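Local coordinates for protein putative polyketide synthase (Brevibacillus brevis, PDB 5HU7) that probably dehydrates beta-hydroxyacyl intermediates as the double-hotdog dehydratase domain of a trans-AT polyketide synthase, at residues 240-245 against 292-297; 47-52 against 85-90; 193-198 against 207-212. All coordinates share one frame; numbering follows the deposited sequence.

Contact 1 (240-245 against 292-297); sequences GTFTLE and RGFSMG
Phe242 and Phe294 meet on the packed face of an antiparallel strand pair: Phe242 CD1 lies at the edge of the Phe294 ring, 3.9 Å from Phe294 CE1, with the ring planes 55° apart. Phe294 carries CG trans to its own nitrogen (chi1 -176°), which turns CE1 toward the Phe242 ring. Leu244 crosses Phe294 where the ring joins its stem, CD1 4.0 Å from Phe294 CB, and all three side chains are buried. Strands 241-244 and 294-297 run antiparallel, their axes at 166°. Thr243 N gives a hydrogen bond in the carbonyl plane to Ser295 O (2.9 Å), and Ser295 N returns one to Thr243 O. At one end Gly297 N hydrogen-bonds to Thr241 O from above the carbonyl plane; Thr241 OG1, hydrogen-bonded to Asp239, stands 3.5 Å from Gly297 CA, where a beta-carbon would collide with it. At the other end Gly293 and Phe294 form a G1 beta bulge opposite Leu276. The reverse face is looser and wetter: Thr243 OG1 rests 3.6 Å from Ser295 CB, and a water joins Thr243 OG1 to Gly293 O. Helix 52-65 packs under Phe242 and Met296, and helix 212-227 reaches Met296. Strand 276-281 pairs with the outer edge of 294-297, strand 76-84 with that of 241-244, through which the second hotdog half meets the first, consistent with a double hotdog.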
loop_
_atom_site.group_PDB
_atom_site.type_symbol
_atom_site.label_atom_id
_atom_site.label_comp_id
_atom_site.label_asym_id
_atom_site.label_seq_id
_atom_site.Cartn_x
_atom_site.Cartn_y
_atom_site.Cartn_z
ATOM N N GLY A 240 -29.129 -4.859 -6.208
ATOM C CA GLY A 240 -27.710 -4.729 -5.904
ATOM C C GLY A 240 -27.082 -5.866 -5.097
ATOM O O GLY A 240 -25.877 -5.836 -4.839
ATOM N N THR A 241 -27.858 -6.887 -4.705
ATOM C CA THR A 241 -27.317 -8.020 -3.953
ATOM C C THR A 241 -27.077 -9.254 -4.831
ATOM O O THR A 241 -27.663 -9.415 -5.891
ATOM C CB THR A 241 -28.216 -8.405 -2.753
ATOM O OG1 THR A 241 -29.410 -9.024 -3.206
ATOM C CG2 THR A 241 -28.496 -7.234 -1.807
ATOM N N PHE A 242 -26.242 -10.135 -4.355
ATOM C CA PHE A 242 -26.007 -11.414 -4.975
ATOM C C PHE A 242 -25.305 -12.352 -4.014
ATOM O O PHE A 242 -24.727 -11.914 -3.029
ATOM C CB PHE A 242 -25.187 -11.281 -6.272
ATOM C CG PHE A 242 -23.703 -11.034 -6.060
ATOM C CD1 PHE A 242 -22.812 -12.099 -5.907
ATOM C CD2 PHE A 242 -23.191 -9.749 -6.062
ATOM C CE1 PHE A 242 -21.439 -11.874 -5.837
ATOM C CE2 PHE A 242 -21.821 -9.529 -5.964
ATOM C CZ PHE A 242 -20.956 -10.584 -5.872
ATOM N N THR A 243 -25.375 -13.650 -4.325
ATOM C CA THR A 243 -24.654 -14.722 -3.657
ATOM C C THR A 243 -23.973 -15.564 -4.733
ATOM O O THR A 243 -24.488 -15.673 -5.851
ATOM C CB THR A 243 -25.558 -15.600 -2.768
ATOM O OG1 THR A 243 -26.589 -16.160 -3.565
ATOM C CG2 THR A 243 -26.136 -14.842 -1.580
ATOM N N LEU A 244 -22.818 -16.150 -4.404
ATOM C CA LEU A 244 -22.098 -17.004 -5.343
ATOM C C LEU A 244 -21.424 -18.090 -4.574
ATOM O O LEU A 244 -20.540 -17.829 -3.769
ATOM C CB LEU A 244 -21.120 -16.137 -6.146
ATOM C CG LEU A 244 -20.118 -16.773 -7.088
ATOM C CD1 LEU A 244 -20.760 -17.502 -8.147
ATOM C CD2 LEU A 244 -19.250 -15.710 -7.709
ATOM N N GLU A 245 -21.860 -19.318 -4.788
ATOM C CA GLU A 245 -21.299 -20.450 -4.078
ATOM C C GLU A 245 -19.843 -20.701 -4.384
ATOM O O GLU A 245 -19.092 -20.972 -3.464
ATOM C CB GLU A 245 -22.130 -21.727 -4.295
ATOM C CG GLU A 245 -23.209 -21.925 -3.243
ATOM C CD GLU A 245 -22.691 -21.919 -1.809
ATOM O OE1 GLU A 245 -21.931 -22.848 -1.444
ATOM O OE2 GLU A 245 -22.956 -20.924 -1.090
ATOM N N ARG A 292 -20.345 -20.980 -10.131
ATOM C CA ARG A 292 -21.316 -21.993 -9.778
ATOM C C ARG A 292 -22.171 -21.484 -8.628
ATOM O O ARG A 292 -21.642 -20.935 -7.670
ATOM C CB ARG A 292 -20.606 -23.314 -9.417
ATOM C CG ARG A 292 -19.916 -23.995 -10.622
ATOM C CD ARG A 292 -20.946 -24.582 -11.599
ATOM N NE ARG A 292 -20.420 -25.369 -12.726
ATOM C CZ ARG A 292 -19.931 -26.609 -12.650
ATOM N NH1 ARG A 292 -19.499 -27.226 -13.745
ATOM N NH2 ARG A 292 -19.845 -27.232 -11.475
ATOM N N GLY A 293 -23.491 -21.591 -8.781
ATOM C CA GLY A 293 -24.428 -21.217 -7.752
ATOM C C GLY A 293 -24.560 -19.720 -7.620
ATOM O O GLY A 293 -24.618 -19.217 -6.503
ATOM N N PHE A 294 -24.694 -19.012 -8.777
ATOM C CA PHE A 294 -24.828 -17.568 -8.874
ATOM C C PHE A 294 -26.294 -17.146 -8.814
ATOM O O PHE A 294 -27.077 -17.503 -9.672
ATOM C CB PHE A 294 -24.188 -17.069 -10.171
ATOM C CG PHE A 294 -24.194 -15.557 -10.323
ATOM C CD1 PHE A 294 -23.601 -14.743 -9.369
ATOM C CD2 PHE A 294 -24.816 -14.956 -11.407
ATOM C CE1 PHE A 294 -23.590 -13.353 -9.512
ATOM C CE2 PHE A 294 -24.791 -13.564 -11.556
ATOM C CZ PHE A 294 -24.176 -12.774 -10.604
ATOM N N SER A 295 -26.615 -16.269 -7.874
ATOM C CA SER A 295 -27.979 -15.800 -7.664
ATOM C C SER A 295 -27.996 -14.318 -7.392
ATOM O O SER A 295 -27.317 -13.822 -6.497
ATOM C CB SER A 295 -28.613 -16.545 -6.495
ATOM O OG SER A 295 -30.011 -16.317 -6.467
ATOM N N MET A 296 -28.759 -13.607 -8.164
ATOM C CA MET A 296 -28.917 -12.156 -7.996
ATOM C C MET A 296 -30.213 -11.887 -7.275
ATOM O O MET A 296 -31.221 -12.527 -7.569
ATOM C CB MET A 296 -28.932 -11.466 -9.361
ATOM C CG MET A 296 -27.646 -11.620 -10.094
ATOM S SD MET A 296 -27.711 -10.800 -11.679
ATOM C CE MET A 296 -28.692 -12.037 -12.597
ATOM N N GLY A 297 -30.194 -10.937 -6.344
ATOM C CA GLY A 297 -31.395 -10.594 -5.591
ATOM C C GLY A 297 -32.261 -9.620 -6.362
ATOM O O GLY A 297 -31.740 -8.800 -7.127
HETATM O O HOH W 1 -29.196 -8.032 -7.699
HETATM O O HOH W 2 -26.073 -18.944 -4.220
#

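Contact 2 (47-52 against 85-90); sequences QRFFPL and DDPLLV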
loop_
_atom_site.group_PDB
_atom_site.type_symbol
_atom_site.label_atom_id
_atom_site.label_comp_id
_atom_site.label_asym_id
_atom_site.label_seq_id
_atom_site.Cartn_x
_atom_site.Cartn_y
_atom_site.Cartn_z
ATOM N N GLN A 47 -26.970 8.501 -8.121
ATOM C CA GLN A 47 -26.849 7.373 -7.216
ATOM C C GLN A 47 -27.202 6.053 -7.885
ATOM O O GLN A 47 -28.142 5.985 -8.682
ATOM C CB GLN A 47 -27.693 7.535 -5.949
ATOM C CG GLN A 47 -27.211 6.609 -4.825
ATOM C CD GLN A 47 -27.799 6.935 -3.480
ATOM O OE1 GLN A 47 -27.068 7.164 -2.501
ATOM N NE2 GLN A 47 -29.117 6.840 -3.360
ATOM N N ARG A 48 -26.484 4.998 -7.495
ATOM C CA ARG A 48 -26.686 3.665 -8.033
ATOM C C ARG A 48 -25.882 2.613 -7.284
ATOM O O ARG A 48 -24.952 2.920 -6.573
ATOM C CB ARG A 48 -26.346 3.614 -9.537
ATOM C CG ARG A 48 -24.911 3.945 -9.858
ATOM C CD ARG A 48 -24.750 4.055 -11.335
ATOM N NE ARG A 48 -23.383 4.321 -11.760
ATOM C CZ ARG A 48 -22.752 5.478 -11.595
ATOM N NH1 ARG A 48 -23.347 6.488 -10.972
ATOM N NH2 ARG A 48 -21.513 5.630 -12.039
ATOM N N PHE A 49 -26.229 1.378 -7.504
ATOM C CA PHE A 49 -25.597 0.221 -6.878
ATOM C C PHE A 49 -24.232 0.003 -7.473
ATOM O O PHE A 49 -24.075 0.122 -8.689
ATOM C CB PHE A 49 -26.441 -1.057 -7.113
ATOM C CG PHE A 49 -27.808 -1.048 -6.470
ATOM C CD1 PHE A 49 -27.953 -0.765 -5.114
ATOM C CD2 PHE A 49 -28.946 -1.339 -7.212
ATOM C CE1 PHE A 49 -29.224 -0.738 -4.519
ATOM C CE2 PHE A 49 -30.210 -1.305 -6.617
ATOM C CZ PHE A 49 -30.340 -0.989 -5.274
ATOM N N PHE A 50 -23.245 -0.345 -6.632
ATOM C CA PHE A 50 -21.903 -0.700 -7.106
ATOM C C PHE A 50 -22.053 -1.918 -8.024
ATOM O O PHE A 50 -22.800 -2.821 -7.671
ATOM C CB PHE A 50 -20.991 -1.065 -5.925
ATOM C CG PHE A 50 -19.519 -1.170 -6.247
ATOM C CD1 PHE A 50 -18.770 -0.031 -6.522
ATOM C CD2 PHE A 50 -18.845 -2.370 -6.101
ATOM C CE1 PHE A 50 -17.407 -0.112 -6.762
ATOM C CE2 PHE A 50 -17.462 -2.441 -6.273
ATOM C CZ PHE A 50 -16.755 -1.321 -6.611
ATOM N N PRO A 51 -21.412 -1.973 -9.204
ATOM C CA PRO A 51 -21.588 -3.146 -10.075
ATOM C C PRO A 51 -21.244 -4.481 -9.415
ATOM O O PRO A 51 -20.270 -4.564 -8.683
ATOM C CB PRO A 51 -20.680 -2.850 -11.268
ATOM C CG PRO A 51 -20.410 -1.440 -11.228
ATOM C CD PRO A 51 -20.524 -0.967 -9.824
ATOM N N LEU A 52 -22.053 -5.512 -9.666
ATOM C CA LEU A 52 -21.890 -6.868 -9.111
ATOM C C LEU A 52 -20.459 -7.449 -9.308
ATOM O O LEU A 52 -19.778 -7.753 -8.324
ATOM C CB LEU A 52 -22.984 -7.810 -9.682
ATOM C CG LEU A 52 -24.454 -7.505 -9.306
ATOM C CD1 LEU A 52 -25.499 -8.411 -10.041
ATOM C CD2 LEU A 52 -24.661 -7.489 -7.836
ATOM N N ASP A 85 -24.703 -8.676 0.630
ATOM C CA ASP A 85 -25.957 -8.517 1.391
ATOM C C ASP A 85 -26.453 -7.071 1.491
ATOM O O ASP A 85 -27.666 -6.857 1.545
ATOM C CB ASP A 85 -25.775 -9.034 2.867
ATOM C CG ASP A 85 -24.330 -9.108 3.434
ATOM O OD1 ASP A 85 -23.443 -9.657 2.751
ATOM O OD2 ASP A 85 -24.081 -8.488 4.505
ATOM N N ASP A 86 -25.528 -6.119 1.687
ATOM C CA ASP A 86 -25.866 -4.706 1.879
ATOM C C ASP A 86 -25.187 -3.934 0.775
ATOM O O ASP A 86 -23.994 -3.708 0.864
ATOM C CB ASP A 86 -25.415 -4.254 3.278
ATOM C CG ASP A 86 -26.120 -3.011 3.804
ATOM O OD1 ASP A 86 -26.736 -2.279 2.988
ATOM O OD2 ASP A 86 -26.088 -2.790 5.030
ATOM N N PRO A 87 -25.904 -3.563 -0.315
ATOM C CA PRO A 87 -25.225 -2.922 -1.453
ATOM C C PRO A 87 -24.536 -1.582 -1.190
ATOM O O PRO A 87 -25.074 -0.695 -0.514
ATOM C CB PRO A 87 -26.346 -2.753 -2.493
ATOM C CG PRO A 87 -27.393 -3.673 -2.093
ATOM C CD PRO A 87 -27.330 -3.805 -0.614
ATOM N N LEU A 88 -23.355 -1.435 -1.788
ATOM C CA LEU A 88 -22.589 -0.203 -1.758
ATOM C C LEU A 88 -23.216 0.707 -2.823
ATOM O O LEU A 88 -23.441 0.278 -3.968
ATOM C CB LEU A 88 -21.106 -0.496 -2.084
ATOM C CG LEU A 88 -20.177 0.685 -2.360
ATOM C CD1 LEU A 88 -20.077 1.627 -1.167
ATOM C CD2 LEU A 88 -18.807 0.191 -2.754
ATOM N N LEU A 89 -23.537 1.940 -2.427
ATOM C CA LEU A 89 -24.116 2.927 -3.312
ATOM C C LEU A 89 -23.034 3.905 -3.691
ATOM O O LEU A 89 -22.321 4.379 -2.835
ATOM C CB LEU A 89 -25.274 3.682 -2.643
ATOM C CG LEU A 89 -26.517 2.865 -2.292
ATOM C CD1 LEU A 89 -27.635 3.776 -1.850
ATOM C CD2 LEU A 89 -26.994 2.067 -3.457
ATOM N N VAL A 90 -22.926 4.203 -4.978
ATOM C CA VAL A 90 -21.930 5.126 -5.504
ATOM C C VAL A 90 -22.606 6.147 -6.422
ATOM O O VAL A 90 -23.740 5.942 -6.832
ATOM C CB VAL A 90 -20.811 4.363 -6.242
ATOM C CG1 VAL A 90 -20.168 3.323 -5.320
ATOM C CG2 VAL A 90 -21.337 3.719 -7.531
#
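Phe49 and Leu89 lie side by side and point the same way, with Leu89 CD2 3.4 Å from Phe49 CD1. Pro87 CB touches that ring carbon too, at 3.7 Å, while the Gln47 side chain crosses Leu89 CD1. With alanine in place of Leu89 both methyls are gone, and the Phe49 ring, left with Pro87 at that side, and the Gln47 chain are likely to turn more freely. Beyond Phe49 the chain turns Phe50 inward: with CG trans to the backbone nitrogen (chi1 -168°), its ring receives Leu88 CD2 over one face, a CH-pi contact 4.0 Å from the centroid and 21° off the normal. Val90 CG1 meets CD1 of the same ring obliquely at 3.8 Å. Three backbone hydrogen bonds join the two segments: Val90 N to Arg48 O at 2.9 Å, Arg48 N to Val90 O, more bent at 134°, and Phe50 N to Leu88 O at 2.7 Å. Segment 47-52 of this short antiparallel pair carries the end of the HxxxGxxxxP motif of polyketide synthase dehydratases, whose proline is Pro51, just before helix 52-65. Farther out, Tyr55 of that helix sets its ring edge-to-face with Phe50, and its OH accepts a hydrogen bond from Leu88 N. Arg48 NH2 bonds to Met39 O, and Met39 also packs on Phe50 and Val90.

Contact 3 (193-198 against 207-212); sequences LSLPSI and VFHPSL
Leu195 and Ser211 bring two irregular backbones closest, CA atoms 6.7 Å apart, the second folded as a type I turn from His209 to Leu212. From this turn the His209 imidazole projects onto the 193-198 loop. Leu195 CB sits over the centre of one ring face, 3.8 Å from the centroid and 8° off the normal, a CH-pi contact, while Pro210 CD lies against the opposite face nearer the rim. The two side chains of Leu195 and His209 slide past each other in opposite directions, so that Leu195 CD1 reaches His209 CB at 3.7 Å. Both ring nitrogens are engaged. NE2 donates to Pro196 O at 2.7 Å, somewhat bent at 143°; ND1 accepts from Ser211 N at 3.0 Å, a capping bond at the turn that leads into helix 212-227. Because its CG is trans to the backbone nitrogen (chi1 -169°), the ring is swung out toward the loop, and its two bonds fix the rotation. The sequence from His209 onward matches the HPxLL signature of polyketide synthase dehydratases, which opens the helix that in relatives bears the catalytic acid. Around the ring, Ile198 CG1 presses obliquely on NE2, and its CD1 reaches Pro210 CG end-on at 3.8 Å. Pro196 packs through CD and CG on Ser211, CD lying 3.6 Å from Ser211 CB. Deeper down, Leu195 CD2 lies over Leu212 CA, and Leu193 CD1 touches Leu212 CD1 at 4.2 Å. Ser215 of helix 212-227 touches Leu193 and Leu195, and Leu37 and Phe38 pack on Pro210.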
loop_
_atom_site.group_PDB
_atom_site.type_symbol
_atom_site.label_atom_id
_atom_site.label_comp_id
_atom_site.label_asym_id
_atom_site.label_seq_id
_atom_site.Cartn_x
_atom_site.Cartn_y
_atom_site.Cartn_z
ATOM N N LEU A 193 -19.883 -13.162 -27.234
ATOM C CA LEU A 193 -19.608 -11.824 -26.734
ATOM C C LEU A 193 -18.677 -11.034 -27.609
ATOM O O LEU A 193 -17.728 -11.570 -28.162
ATOM C CB LEU A 193 -18.983 -11.914 -25.331
ATOM C CG LEU A 193 -19.853 -12.547 -24.273
ATOM C CD1 LEU A 193 -19.033 -12.895 -23.084
ATOM C CD2 LEU A 193 -21.026 -11.654 -23.900
ATOM N N SER A 194 -18.850 -9.721 -27.572
ATOM C CA SER A 194 -17.969 -8.770 -28.234
ATOM C C SER A 194 -17.899 -7.617 -27.260
ATOM O O SER A 194 -18.534 -6.581 -27.436
ATOM C CB SER A 194 -18.479 -8.406 -29.624
ATOM O OG SER A 194 -18.011 -7.142 -30.047
ATOM N N LEU A 195 -17.174 -7.866 -26.164
ATOM C CA LEU A 195 -17.037 -6.916 -25.078
ATOM C C LEU A 195 -16.343 -5.644 -25.561
ATOM O O LEU A 195 -15.462 -5.718 -26.421
ATOM C CB LEU A 195 -16.269 -7.539 -23.898
ATOM C CG LEU A 195 -16.976 -8.687 -23.180
ATOM C CD1 LEU A 195 -16.059 -9.371 -22.189
ATOM C CD2 LEU A 195 -18.240 -8.217 -22.502
ATOM N N PRO A 196 -16.746 -4.456 -25.058
ATOM C CA PRO A 196 -16.109 -3.216 -25.531
ATOM C C PRO A 196 -14.597 -3.182 -25.340
ATOM O O PRO A 196 -14.060 -3.864 -24.478
ATOM C CB PRO A 196 -16.808 -2.118 -24.726
ATOM C CG PRO A 196 -18.061 -2.720 -24.243
ATOM C CD PRO A 196 -17.796 -4.170 -24.060
ATOM N N SER A 197 -13.922 -2.396 -26.177
ATOM C CA SER A 197 -12.469 -2.251 -26.153
ATOM C C SER A 197 -11.997 -1.593 -24.852
ATOM O O SER A 197 -12.555 -0.582 -24.423
ATOM C CB SER A 197 -11.998 -1.428 -27.354
ATOM O OG SER A 197 -12.636 -0.161 -27.400
ATOM N N ILE A 198 -10.998 -2.206 -24.220
ATOM C CA ILE A 198 -10.373 -1.728 -22.991
ATOM C C ILE A 198 -8.874 -1.695 -23.292
ATOM O O ILE A 198 -8.365 -2.611 -23.950
ATOM C CB ILE A 198 -10.742 -2.668 -21.797
ATOM C CG1 ILE A 198 -12.262 -2.632 -21.507
ATOM C CG2 ILE A 198 -9.957 -2.351 -20.523
ATOM C CD1 ILE A 198 -12.879 -1.321 -21.036
ATOM N N VAL A 207 -9.322 -9.161 -14.654
ATOM C CA VAL A 207 -9.730 -10.513 -14.990
ATOM C C VAL A 207 -11.166 -10.381 -15.555
ATOM O O VAL A 207 -11.430 -10.813 -16.681
ATOM C CB VAL A 207 -9.619 -11.484 -13.780
ATOM C CG1 VAL A 207 -10.388 -12.785 -14.016
ATOM C CG2 VAL A 207 -8.152 -11.782 -13.479
ATOM N N PHE A 208 -12.062 -9.724 -14.768
ATOM C CA PHE A 208 -13.438 -9.440 -15.141
ATOM C C PHE A 208 -13.495 -8.130 -15.878
ATOM O O PHE A 208 -13.033 -7.107 -15.357
ATOM C CB PHE A 208 -14.338 -9.305 -13.924
ATOM C CG PHE A 208 -14.531 -10.571 -13.131
ATOM C CD1 PHE A 208 -15.478 -11.507 -13.513
ATOM C CD2 PHE A 208 -13.827 -10.789 -11.964
ATOM C CE1 PHE A 208 -15.670 -12.651 -12.766
ATOM C CE2 PHE A 208 -13.999 -11.956 -11.235
ATOM C CZ PHE A 208 -14.918 -12.871 -11.637
ATOM N N HIS A 209 -14.112 -8.143 -17.069
ATOM C CA HIS A 209 -14.247 -6.978 -17.908
ATOM C C HIS A 209 -15.299 -6.063 -17.257
ATOM O O HIS A 209 -16.289 -6.573 -16.722
ATOM C CB HIS A 209 -14.703 -7.421 -19.302
ATOM C CG HIS A 209 -14.638 -6.363 -20.340
ATOM N ND1 HIS A 209 -15.645 -5.420 -20.468
ATOM C CD2 HIS A 209 -13.689 -6.120 -21.267
ATOM C CE1 HIS A 209 -15.245 -4.605 -21.436
ATOM N NE2 HIS A 209 -14.130 -5.052 -22.014
ATOM N N PRO A 210 -15.145 -4.714 -17.312
ATOM C CA PRO A 210 -16.139 -3.842 -16.675
ATOM C C PRO A 210 -17.545 -3.862 -17.285
ATOM O O PRO A 210 -18.468 -3.364 -16.643
ATOM C CB PRO A 210 -15.492 -2.453 -16.786
ATOM C CG PRO A 210 -14.580 -2.552 -17.913
ATOM C CD PRO A 210 -14.029 -3.919 -17.861
ATOM N N SER A 211 -17.717 -4.408 -18.503
ATOM C CA SER A 211 -19.009 -4.446 -19.197
ATOM C C SER A 211 -19.660 -5.827 -19.234
ATOM O O SER A 211 -20.752 -5.938 -19.777
ATOM C CB SER A 211 -18.823 -3.957 -20.626
ATOM O OG SER A 211 -18.013 -2.793 -20.675
ATOM N N LEU A 212 -19.020 -6.860 -18.677
ATOM C CA LEU A 212 -19.527 -8.239 -18.686
ATOM C C LEU A 212 -20.945 -8.427 -18.094
ATOM O O LEU A 212 -21.700 -9.258 -18.587
ATOM C CB LEU A 212 -18.512 -9.141 -17.950
ATOM C CG LEU A 212 -18.868 -10.607 -17.820
ATOM C CD1 LEU A 212 -19.004 -11.246 -19.184
ATOM C CD2 LEU A 212 -17.832 -11.347 -16.991
#

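In the fold
Contacts 1 and 2 touch, their centres 14 Å apart: Leu52, at the head of helix 52-65, presses its CD2 on Phe242 CD2 and CD1 on Met296 SD, the latter 3.6 Å away. Contact 3 stands off, its centre about 20 Å from either of the others; its nearest atoms are about 7 Å from contact 1 and 6 Å from contact 2. Contacts 1 and 3 lie on opposite sides of the chain's centre. In relatives the active site lies between the hotdog halves, with a histidine from the HxxxGxxxxP loop and an acid from the second hotdog helix; contacts 2 and 3 would flank it from opposite halves, while contact 1 lies in the second, beside the strand junction.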